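Local coordinates for protein unsaturated glucuronyl hydrolase (Streptococcus agalactiae, PDB 2ZZR) that hydrolyses unsaturated chondroitin, hyaluronan and heparin disaccharides, releasing the unsaturated uronic acid, at residues 111-116 with 170-175. Sequence-based numbering, arbitrary orientation.
Sequences DHHDLG and RLIIDC
I172, in strand 170-172, sets its CD1 against the imidazole of H113, 4.1 Å from CE1 and oblique to the ring. The chain then reverses in a type I turn from I172 to C175, closed by a 3.0 Å hydrogen bond from C175 N to I172 O, and D174 within it brings its carboxylate to segment 111-116. With CG lodged between its backbone N and carbonyl carbon (chi1 70°), D174 offers OD2 to H113 NE2 in a nearly straight 2.7 Å hydrogen bond (N-H...O 162°). The oxygen lies almost in the ring plane, and NE2 meets it on its syn side but tilted 22° out of the carboxylate plane. Its other oxygen, OD1, comes 3.6 Å from D114 OD1, the two carboxylates perpendicular. These are the nucleophile (D114) and proton donor (D174) of this family 88 hydrolase, and both bind substrate, with W250, another substrate-binding residue, beside D174. H113, directly before the nucleophile, is a second-shell residue whose bond is consistent with holding the proton donor's carboxylate in place. C175 also meets the imidazole: CB lies 3.6 Å from H113 CD2, and SG sits obliquely, 4.7 Å from the ring centroid. The contact is buried, joining the lead-in to helix 115-130 with an outer strand of the sheet 170-172, 219-222, 229-233; H113 also touches L146 of helix 133-147, and C175 packs on H201 of helix 192-209.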
ATOM      1  N   ASP A 111      -5.091  18.334  -2.916  1.00 18.89           N
ATOM      2  CA  ASP A 111      -5.875  18.617  -1.709  1.00 19.26           C
ATOM      3  C   ASP A 111      -6.519  17.351  -1.168  1.00 18.86           C
ATOM      4  O   ASP A 111      -7.739  17.177  -1.191  1.00 18.83           O
ATOM      5  CB  ASP A 111      -6.895  19.722  -1.980  1.00 19.99           C
ATOM      6  CG  ASP A 111      -6.244  20.971  -2.494  1.00 21.85           C
ATOM      7  OD1 ASP A 111      -6.592  21.397  -3.618  1.00 24.07           O
ATOM      8  OD2 ASP A 111      -5.342  21.498  -1.799  1.00 24.65           O
ATOM      9  N   HIS A 112      -5.653  16.458  -0.692  1.00 18.32           N
ATOM     10  CA  HIS A 112      -6.041  15.161  -0.171  1.00 17.54           C
ATOM     11  C   HIS A 112      -4.838  14.638   0.624  1.00 17.30           C
ATOM     12  O   HIS A 112      -3.823  15.333   0.752  1.00 16.80           O
ATOM     13  CB  HIS A 112      -6.431  14.211  -1.311  1.00 17.77           C
ATOM     14  CG  HIS A 112      -5.375  14.068  -2.364  1.00 18.48           C
ATOM     15  ND1 HIS A 112      -5.487  14.630  -3.618  1.00 19.84           N
ATOM     16  CD2 HIS A 112      -4.175  13.443  -2.338  1.00 18.08           C
ATOM     17  CE1 HIS A 112      -4.407  14.344  -4.324  1.00 16.96           C
ATOM     18  NE2 HIS A 112      -3.593  13.628  -3.569  1.00 20.27           N
ATOM     19  N   HIS A 113      -4.957  13.431   1.160  1.00 17.05           N
ATOM     20  CA  HIS A 113      -3.943  12.883   2.054  1.00 17.22           C
ATOM     21  C   HIS A 113      -3.026  11.874   1.356  1.00 16.86           C
ATOM     22  O   HIS A 113      -2.199  11.230   2.011  1.00 16.25           O
ATOM     23  CB  HIS A 113      -4.631  12.199   3.237  1.00 18.06           C
ATOM     24  CG  HIS A 113      -5.444  11.009   2.841  1.00 19.50           C
ATOM     25  ND1 HIS A 113      -6.686  11.119   2.250  1.00 23.26           N
ATOM     26  CD2 HIS A 113      -5.174   9.683   2.905  1.00 21.23           C
ATOM     27  CE1 HIS A 113      -7.158   9.910   1.997  1.00 23.62           C
ATOM     28  NE2 HIS A 113      -6.261   9.021   2.388  1.00 21.93           N
ATOM     29  N   ASP A 114      -3.177  11.728   0.037  1.00 16.39           N
ATOM     30  CA  ASP A 114      -2.423  10.714  -0.714  1.00 16.41           C
ATOM     31  C   ASP A 114      -1.067  11.196  -1.247  1.00 15.86           C
ATOM     32  O   ASP A 114      -0.555  10.667  -2.243  1.00 15.78           O
ATOM     33  CB  ASP A 114      -3.290  10.112  -1.831  1.00 16.69           C
ATOM     34  CG  ASP A 114      -4.429   9.267  -1.291  1.00 17.87           C
ATOM     35  OD1 ASP A 114      -4.209   8.482  -0.346  1.00 19.29           O
ATOM     36  OD2 ASP A 114      -5.553   9.385  -1.822  1.00 21.60           O
ATOM     37  N   LEU A 115      -0.483  12.176  -0.558  1.00 15.30           N
ATOM     38  CA  LEU A 115       0.834  12.726  -0.918  1.00 15.09           C
ATOM     39  C   LEU A 115       1.940  11.668  -0.856  1.00 14.70           C
ATOM     40  O   LEU A 115       2.878  11.690  -1.660  1.00 14.44           O
ATOM     41  CB  LEU A 115       1.187  13.924  -0.022  1.00 15.51           C
ATOM     42  CG  LEU A 115       0.686  15.328  -0.404  1.00 16.07           C
ATOM     43  CD1 LEU A 115       1.303  15.801  -1.716  1.00 16.71           C
ATOM     44  CD2 LEU A 115      -0.831  15.391  -0.480  1.00 18.07           C
ATOM     45  N   GLY A 116       1.815  10.741   0.092  1.00 14.05           N
ATOM     46  CA  GLY A 116       2.774   9.651   0.248  1.00 13.50           C
ATOM     47  C   GLY A 116       2.716   8.653  -0.892  1.00 13.05           C
ATOM     48  O   GLY A 116       3.747   8.307  -1.468  1.00 12.83           O
ATOM     49  N   ARG A 170     -12.723  13.335   9.029  1.00 16.75           N
ATOM     50  CA  ARG A 170     -12.484  11.907   9.117  1.00 16.14           C
ATOM     51  C   ARG A 170     -11.085  11.561   8.625  1.00 16.05           C
ATOM     52  O   ARG A 170     -10.469  12.337   7.880  1.00 16.21           O
ATOM     53  CB  ARG A 170     -13.523  11.153   8.279  1.00 16.10           C
ATOM     54  CG  ARG A 170     -13.283  11.248   6.760  1.00 15.41           C
ATOM     55  CD  ARG A 170     -14.575  11.341   5.952  1.00 16.43           C
ATOM     56  NE  ARG A 170     -14.313  11.127   4.527  1.00 15.60           N
ATOM     57  CZ  ARG A 170     -13.816  12.044   3.696  1.00 15.85           C
ATOM     58  NH1 ARG A 170     -13.609  11.729   2.425  1.00 14.77           N
ATOM     59  NH2 ARG A 170     -13.521  13.269   4.124  1.00 16.95           N
ATOM     60  N   LEU A 171     -10.601  10.397   9.056  1.00 16.08           N
ATOM     61  CA  LEU A 171      -9.398   9.794   8.479  1.00 15.51           C
ATOM     62  C   LEU A 171      -9.792   8.552   7.691  1.00 15.49           C
ATOM     63  O   LEU A 171     -10.862   7.977   7.909  1.00 15.54           O
ATOM     64  CB  LEU A 171      -8.365   9.444   9.566  1.00 15.64           C
ATOM     65  CG  LEU A 171      -8.700   8.429  10.674  1.00 14.89           C
ATOM     66  CD1 LEU A 171      -8.641   6.970  10.195  1.00 16.32           C
ATOM     67  CD2 LEU A 171      -7.768   8.616  11.875  1.00 15.15           C
ATOM     68  N   ILE A 172      -8.916   8.127   6.784  1.00 15.06           N
ATOM     69  CA  ILE A 172      -9.121   6.901   6.025  1.00 15.47           C
ATOM     70  C   ILE A 172      -7.909   6.005   6.286  1.00 15.19           C
ATOM     71  O   ILE A 172      -6.804   6.508   6.485  1.00 15.24           O
ATOM     72  CB  ILE A 172      -9.343   7.202   4.515  1.00 15.19           C
ATOM     73  CG1 ILE A 172     -10.637   8.022   4.341  1.00 16.04           C
ATOM     74  CG2 ILE A 172      -9.403   5.914   3.687  1.00 16.53           C
ATOM     75  CD1 ILE A 172     -10.902   8.499   2.924  1.00 16.08           C
ATOM     76  N   ILE A 173      -8.125   4.695   6.326  1.00 15.34           N
ATOM     77  CA  ILE A 173      -7.081   3.765   6.771  1.00 15.50           C
ATOM     78  C   ILE A 173      -5.831   3.777   5.882  1.00 15.58           C
ATOM     79  O   ILE A 173      -4.715   3.524   6.366  1.00 15.33           O
ATOM     80  CB  ILE A 173      -7.618   2.314   6.938  1.00 15.54           C
ATOM     81  CG1 ILE A 173      -6.589   1.454   7.691  1.00 15.59           C
ATOM     82  CG2 ILE A 173      -8.052   1.723   5.588  1.00 16.02           C
ATOM     83  CD1 ILE A 173      -7.116   0.127   8.190  1.00 15.68           C
ATOM     84  N   ASP A 174      -6.005   4.092   4.599  1.00 15.64           N
ATOM     85  CA  ASP A 174      -4.845   4.117   3.696  1.00 15.78           C
ATOM     86  C   ASP A 174      -3.851   5.233   4.035  1.00 15.10           C
ATOM     87  O   ASP A 174      -2.713   5.228   3.559  1.00 15.05           O
ATOM     88  CB  ASP A 174      -5.267   4.133   2.216  1.00 16.31           C
ATOM     89  CG  ASP A 174      -5.900   5.444   1.778  1.00 18.37           C
ATOM     90  OD1 ASP A 174      -6.131   5.580   0.562  1.00 22.93           O
ATOM     91  OD2 ASP A 174      -6.171   6.340   2.609  1.00 20.65           O
ATOM     92  N   CYS A 175      -4.264   6.173   4.885  1.00 14.52           N
ATOM     93  CA  CYS A 175      -3.363   7.240   5.312  1.00 14.15           C
ATOM     94  C   CYS A 175      -2.176   6.689   6.119  1.00 13.87           C
ATOM     95  O   CYS A 175      -1.147   7.353   6.251  1.00 13.96           O
ATOM     96  CB  CYS A 175      -4.100   8.336   6.089  1.00 14.30           C
ATOM     97  SG  CYS A 175      -3.186   9.899   6.147  1.00 15.32           S
TER